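Local coordinates for outer membrane protein (Tpn50) (Borrelia burgdorferi, PDB 3OON) that probably binds peptidoglycan through its OmpA-like C-terminal domain, the part described here, and so links the outer membrane to the cell wall, at residues Leu15-Glu20 with Arg115-Thr120; Ile51-His56 with Asp90-Lys95. All blocks are in the same frame, centred on the assembly; numbering follows the deposited sequence.

Both contacts belong to one mixed sheet. From the N terminus, the chain runs through the hairpin strands 4-9 and 12-20, passes through helix 33-45 and enters strand 51-55; helix 63-83 then carries it to strand 92-96, where interaction 2 closes a loop of some 33 residues by parallel pairing. Only afterwards does strand 114-122 slot between strands 12-20 and 51-55, and interaction 1 closes a much longer loop that contains the whole of interaction 2. Because strands 51-55 and 114-122 are neighbours, the two contacts meet directly: Thr120 N bonds to Leu52 O, and Glu118 OE1 to His56 NE2. Together they tie the N-terminal hairpin to the beta-alpha-beta unit.

Interaction 1 of 2, residues Leu15-Glu20 with Arg115-Thr120; sequences LSFDIE and RRVEIT. With SO4 (sulfate ion), chain B.
The ring of Phe17 folds back over the neighbouring strand, one face lying across the carbonyl oxygen of its own pairing partner, Val117, with O 3.7 Å above the ring plane and offset toward the rim. A chi1 of 52° brings this about by setting CG between the backbone N and the carbonyl carbon, which turns the ring toward strand 114-122, over Val117. Ring atom CE1 then reaches Val117 CB at 3.6 Å, while Ile119 meets the ring at its edge, CZ to CD1 being 3.8 Å. The pair is spread, its CA atoms 5.8 Å apart, and both of its backbone bonds are correspondingly long: Phe17 N to Val117 O and the reciprocal Val117 N to Phe17 O are each 3.2 Å. Hydrogen-bonded antiparallel pairs flank it at Leu15-Ile119 and Ile19-Arg115.

The other face carries polar groups: in the conformer described, Asp18 OD2 hydrogen-bonds to Asn1 and OD1 forms a salt bridge with Lys35, and Glu118 OE2 takes Arg116 NH2 at 3.0 Å while its OE1 bonds to His56. Beyond the pairing, Arg115 grips a sulfate with two adjacent N-H groups, NE to O2 at 2.8 Å and NH2 to O1 at 2.9 Å. Arg73 and the backbone N of Glu58 and Gln59 complete this anion site. The sulfate probably comes from the crystallisation liquor and may stand in for an anionic group of peptidoglycan. Helix 33-45 packs through Ile39 on Phe17 and Ile119, and strands 4-9 and 51-55 continue the sheet on either side.

Interaction 2 of 2, residues Ile51-His56 with Asp90-Lys95; sequences ILIEGH and DQILFK
Strands 51-55 and 92-96 are the two parallel arms of a beta-alpha-beta crossover through helix 63-83, and Ile51 to Gly55 run beside Gln91 to Lys95 with five backbone hydrogen bonds. The amides of Ile51, Ile53 and Gly55 give to Gln91 O, Leu93 O and Lys95 O, and Leu93 N and Lys95 N give back to the carbonyls of Ile51 and Ile53; Ile53 N to Leu93 O, at 2.8 Å, is typical. The axes of the two short segments are 20° from parallel.

On the face toward the helix, Ile51 and Ile92 lie side by side with CG1 against CG1 at 3.8 Å. Ile51 can do this because its chi1 of 65° swings CG1 across toward the partner strand. The next step is tighter: Ile53 CD1 presses on Ile92 CG2 at 3.6 Å and also meets Phe94 CE1 at 4.1 Å. At about a right angle to its contact with Ile53 CD1, the same Ile92 methyl stands over one face of the Phe94 ring, 3.4 Å above its plane and offset toward the rim.

On the opposite face of the sheet, Leu52 CD1 reaches over the partner strand and touches Leu93 CB at 3.9 Å and Lys95 CB at 4.0 Å. Glu54 and Lys95 meet through their aliphatic parts; their polar ends turn to Trp97, which hydrogen-bonds Glu54 OE2 through NE1 and makes a cation-pi contact with Lys95. Helix 63-83 covers the isoleucine face with Ala74, Leu81 and Ile82. This parallel strand-helix-strand unit is characteristic of the alpha/beta sandwich of OmpA-like domains.

Interaction 1 of 2, residues Leu15-Glu20 with Arg115-Thr120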
loop_
_atom_site.group_PDB
_atom_site.type_symbol
_atom_site.label_atom_id
_atom_site.label_comp_id
_atom_site.label_asym_id
_atom_site.label_seq_id
_atom_site.Cartn_x
_atom_site.Cartn_y
_atom_site.Cartn_z
ATOM N N LEU A 15 4.148 4.978 3.531
ATOM C CA LEU A 15 3.788 4.848 2.126
ATOM C C LEU A 15 5.021 5.204 1.312
ATOM O O LEU A 15 5.456 6.359 1.297
ATOM C CB LEU A 15 2.621 5.779 1.756
ATOM C CG LEU A 15 1.380 5.831 2.659
ATOM C CD1 LEU A 15 0.315 6.765 2.049
ATOM C CD2 LEU A 15 0.820 4.442 2.870
ATOM N N SER A 16 5.616 4.216 0.661
ATOM C CA SER A 16 6.788 4.508 -0.158
ATOM C C SER A 16 6.460 4.292 -1.628
ATOM O O SER A 16 5.796 3.321 -2.005
ATOM C CB SER A 16 8.013 3.708 0.290
ATOM O OG SER A 16 7.903 2.360 -0.064
ATOM N N PHE A 17 6.887 5.230 -2.457
ATOM C CA PHE A 17 6.538 5.212 -3.862
ATOM C C PHE A 17 7.551 6.049 -4.622
ATOM O O PHE A 17 8.443 6.651 -4.022
ATOM C CB PHE A 17 5.112 5.747 -4.071
ATOM C CG PHE A 17 4.865 7.078 -3.432
ATOM C CD1 PHE A 17 4.984 8.245 -4.164
ATOM C CD2 PHE A 17 4.524 7.165 -2.082
ATOM C CE1 PHE A 17 4.771 9.498 -3.557
ATOM C CE2 PHE A 17 4.311 8.399 -1.470
ATOM C CZ PHE A 17 4.433 9.569 -2.212
ATOM N N ASP A 18 7.437 6.095 -5.940
ATOM C CA ASP A 18 8.338 6.947 -6.709
ATOM C C ASP A 18 7.579 7.805 -7.710
ATOM O O ASP A 18 6.694 7.329 -8.431
ATOM C CB ASP A 18 9.453 6.146 -7.383
ATOM C CG ASP A 18 8.938 5.242 -8.469
ATOM O OD1 ASP A 18 7.709 5.096 -8.573
ATOM O OD2 ASP A 18 9.759 4.680 -9.225
ATOM N N ILE A 19 7.950 9.078 -7.728
ATOM C CA ILE A 19 7.259 10.109 -8.492
ATOM C C ILE A 19 8.264 10.633 -9.481
ATOM O O ILE A 19 9.384 10.986 -9.098
ATOM C CB ILE A 19 6.809 11.287 -7.581
ATOM C CG1 ILE A 19 5.721 10.849 -6.590
ATOM C CG2 ILE A 19 6.372 12.517 -8.418
ATOM C CD1 ILE A 19 4.340 10.556 -7.206
ATOM N N GLU A 20 7.871 10.682 -10.751
ATOM C CA GLU A 20 8.708 11.277 -11.774
ATOM C C GLU A 20 8.675 12.787 -11.633
ATOM O O GLU A 20 7.601 13.399 -11.676
ATOM C CB GLU A 20 8.235 10.865 -13.165
ATOM C CG GLU A 20 8.499 9.409 -13.477
ATOM C CD GLU A 20 8.404 9.080 -14.958
ATOM O OE1 GLU A 20 8.840 9.892 -15.801
ATOM O OE2 GLU A 20 7.899 7.986 -15.273
ATOM N N ARG A 115 11.937 9.619 -8.623
ATOM C CA ARG A 115 12.603 9.896 -7.357
ATOM C C ARG A 115 11.744 9.421 -6.182
ATOM O O ARG A 115 10.508 9.485 -6.226
ATOM C CB ARG A 115 12.895 11.392 -7.210
ATOM C CG ARG A 115 13.889 11.956 -8.216
ATOM C CD ARG A 115 15.256 11.338 -8.028
ATOM N NE ARG A 115 16.224 11.842 -9.004
ATOM C CZ ARG A 115 16.431 11.317 -10.214
ATOM N NH1 ARG A 115 15.732 10.261 -10.635
ATOM N NH2 ARG A 115 17.336 11.859 -11.019
ATOM N N ARG A 116 12.420 8.962 -5.134
ATOM C CA ARG A 116 11.775 8.390 -3.969
ATOM C C ARG A 116 11.088 9.469 -3.142
ATOM O O ARG A 116 11.659 10.535 -2.886
ATOM C CB ARG A 116 12.803 7.653 -3.104
ATOM C CG ARG A 116 13.424 6.404 -3.763
ATOM C CD ARG A 116 14.512 5.794 -2.879
ATOM N NE ARG A 116 14.183 5.939 -1.456
ATOM C CZ ARG A 116 14.885 6.652 -0.574
ATOM N NH1 ARG A 116 15.998 7.284 -0.933
ATOM N NH2 ARG A 116 14.471 6.711 0.683
ATOM N N VAL A 117 9.846 9.179 -2.752
ATOM C CA VAL A 117 9.099 9.995 -1.800
ATOM C C VAL A 117 8.503 9.022 -0.804
ATOM O O VAL A 117 8.107 7.905 -1.157
ATOM C CB VAL A 117 7.951 10.831 -2.450
ATOM C CG1 VAL A 117 7.293 11.759 -1.411
ATOM C CG2 VAL A 117 8.445 11.673 -3.595
ATOM N N GLU A 118 8.458 9.435 0.452
ATOM C CA GLU A 118 7.782 8.653 1.454
ATOM C C GLU A 118 6.786 9.569 2.105
ATOM O O GLU A 118 7.055 10.764 2.280
ATOM C CB GLU A 118 8.749 8.109 2.502
ATOM C CG GLU A 118 9.704 7.045 1.985
ATOM C CD GLU A 118 11.030 7.634 1.546
ATOM O OE1 GLU A 118 11.582 8.489 2.293
ATOM O OE2 GLU A 118 11.512 7.245 0.456
ATOM N N ILE A 119 5.635 9.007 2.440
ATOM C CA ILE A 119 4.658 9.686 3.264
ATOM C C ILE A 119 4.305 8.744 4.410
ATOM O O ILE A 119 3.948 7.574 4.186
ATOM C CB ILE A 119 3.393 10.037 2.479
ATOM C CG1 ILE A 119 3.702 11.048 1.371
ATOM C CG2 ILE A 119 2.325 10.605 3.425
ATOM C CD1 ILE A 119 2.515 11.381 0.461
ATOM N N THR A 120 4.420 9.233 5.635
ATOM C CA THR A 120 4.064 8.434 6.802
ATOM C C THR A 120 2.778 8.950 7.439
ATOM O O THR A 120 2.678 10.131 7.773
ATOM C CB THR A 120 5.207 8.397 7.824
ATOM O OG1 THR A 120 6.383 7.873 7.192
ATOM C CG2 THR A 120 4.857 7.501 9.018
HETATM S S SO4 B . 18.304 14.836 -8.549
HETATM O O1 SO4 B . 18.731 14.118 -9.749
HETATM O O2 SO4 B . 17.461 13.980 -7.724
HETATM O O3 SO4 B . 19.505 15.213 -7.806
HETATM O O4 SO4 B . 17.588 16.040 -8.953
#

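Interaction 2 of 2, residues Ile51-His56 with Asp90-Lys95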
loop_
_atom_site.group_PDB
_atom_site.type_symbol
_atom_site.label_atom_id
_atom_site.label_comp_id
_atom_site.label_asym_id
_atom_site.label_seq_id
_atom_site.Cartn_x
_atom_site.Cartn_y
_atom_site.Cartn_z
ATOM N N ILE A 51 0.637 13.898 8.920
ATOM C CA ILE A 51 1.513 13.156 8.006
ATOM C C ILE A 51 2.908 13.767 7.909
ATOM O O ILE A 51 3.096 14.956 8.142
ATOM C CB ILE A 51 0.921 12.985 6.569
ATOM C CG1 ILE A 51 0.764 14.328 5.850
ATOM C CG2 ILE A 51 -0.412 12.206 6.592
ATOM C CD1 ILE A 51 0.404 14.160 4.360
ATOM N N LEU A 52 3.877 12.936 7.561
ATOM C CA LEU A 52 5.241 13.390 7.312
ATOM C C LEU A 52 5.583 13.047 5.874
ATOM O O LEU A 52 5.428 11.885 5.467
ATOM C CB LEU A 52 6.203 12.670 8.264
ATOM C CG LEU A 52 7.695 12.682 7.912
ATOM C CD1 LEU A 52 8.263 14.081 8.065
ATOM C CD2 LEU A 52 8.432 11.723 8.835
ATOM N N ILE A 53 6.028 14.044 5.106
ATOM C CA ILE A 53 6.385 13.835 3.709
ATOM C C ILE A 53 7.876 14.070 3.567
ATOM O O ILE A 53 8.373 15.155 3.912
ATOM C CB ILE A 53 5.640 14.779 2.745
ATOM C CG1 ILE A 53 4.131 14.753 3.016
ATOM C CG2 ILE A 53 5.976 14.406 1.283
ATOM C CD1 ILE A 53 3.314 15.588 2.038
ATOM N N GLU A 54 8.583 13.060 3.064
ATOM C CA GLU A 54 10.044 13.089 2.987
ATOM C C GLU A 54 10.514 13.012 1.543
ATOM O O GLU A 54 10.108 12.102 0.797
ATOM C CB GLU A 54 10.642 11.934 3.794
ATOM C CG GLU A 54 10.269 11.971 5.272
ATOM C CD GLU A 54 10.834 10.808 6.042
ATOM O OE1 GLU A 54 10.146 9.766 6.147
ATOM O OE2 GLU A 54 11.970 10.934 6.543
ATOM N N GLY A 55 11.336 13.982 1.150
ATOM C CA GLY A 55 11.822 14.109 -0.222
ATOM C C GLY A 55 13.286 13.733 -0.330
ATOM O O GLY A 55 14.032 13.774 0.665
ATOM N N HIS A 56 13.697 13.372 -1.545
ATOM C CA HIS A 56 15.045 12.908 -1.806
ATOM C C HIS A 56 15.562 13.394 -3.152
ATOM O O HIS A 56 14.798 13.621 -4.107
ATOM C CB HIS A 56 15.123 11.370 -1.779
ATOM C CG HIS A 56 14.641 10.758 -0.502
ATOM N ND1 HIS A 56 15.484 10.451 0.544
ATOM C CD2 HIS A 56 13.399 10.394 -0.103
ATOM C CE1 HIS A 56 14.785 9.924 1.532
ATOM N NE2 HIS A 56 13.516 9.877 1.165
ATOM N N ASP A 90 -1.716 22.490 8.464
ATOM C CA ASP A 90 -1.536 22.201 9.885
ATOM C C ASP A 90 -1.085 20.791 10.182
ATOM O O ASP A 90 -0.502 20.541 11.236
ATOM C CB ASP A 90 -2.866 22.355 10.613
ATOM C CG ASP A 90 -3.277 23.777 10.767
ATOM O OD1 ASP A 90 -2.481 24.671 10.410
ATOM O OD2 ASP A 90 -4.399 23.995 11.259
ATOM N N GLN A 91 -1.413 19.874 9.277
ATOM C CA GLN A 91 -1.276 18.441 9.513
ATOM C C GLN A 91 -0.074 17.850 8.813
ATOM O O GLN A 91 0.131 16.647 8.920
ATOM C CB GLN A 91 -2.512 17.689 9.018
ATOM C CG GLN A 91 -3.816 18.102 9.687
ATOM C CD GLN A 91 -5.003 17.430 9.033
ATOM O OE1 GLN A 91 -5.431 17.820 7.948
ATOM N NE2 GLN A 91 -5.535 16.404 9.686
ATOM N N ILE A 92 0.698 18.667 8.090
ATOM C CA ILE A 92 1.805 18.131 7.265
ATOM C C ILE A 92 3.210 18.596 7.674
ATOM O O ILE A 92 3.504 19.794 7.687
ATOM C CB ILE A 92 1.611 18.424 5.753
ATOM C CG1 ILE A 92 0.203 18.035 5.301
ATOM C CG2 ILE A 92 2.686 17.675 4.918
ATOM C CD1 ILE A 92 -0.105 18.412 3.854
ATOM N N LEU A 93 4.070 17.636 8.003
ATOM C CA LEU A 93 5.486 17.903 8.204
ATOM C C LEU A 93 6.198 17.589 6.892
ATOM O O LEU A 93 5.865 16.606 6.222
ATOM C CB LEU A 93 6.058 17.034 9.330
ATOM C CG LEU A 93 5.665 17.295 10.784
ATOM C CD1 LEU A 93 5.972 16.105 11.677
ATOM C CD2 LEU A 93 6.359 18.531 11.309
ATOM N N PHE A 94 7.143 18.449 6.523
ATOM C CA PHE A 94 7.923 18.315 5.288
ATOM C C PHE A 94 9.388 18.166 5.649
ATOM O O PHE A 94 9.932 19.001 6.378
ATOM C CB PHE A 94 7.775 19.565 4.416
ATOM C CG PHE A 94 6.382 19.836 3.955
ATOM C CD1 PHE A 94 5.868 19.190 2.833
ATOM C CD2 PHE A 94 5.583 20.763 4.622
ATOM C CE1 PHE A 94 4.568 19.456 2.380
ATOM C CE2 PHE A 94 4.282 21.037 4.186
ATOM C CZ PHE A 94 3.775 20.383 3.058
ATOM N N LYS A 95 10.029 17.120 5.137
ATOM C CA LYS A 95 11.431 16.859 5.405
ATOM C C LYS A 95 12.182 16.580 4.105
ATOM O O LYS A 95 11.765 15.742 3.312
ATOM C CB LYS A 95 11.568 15.652 6.347
ATOM C CG LYS A 95 12.963 15.067 6.482
ATOM C CD LYS A 95 13.817 15.868 7.432
ATOM C CE LYS A 95 14.978 15.047 7.961
ATOM N NZ LYS A 95 15.984 15.917 8.638
#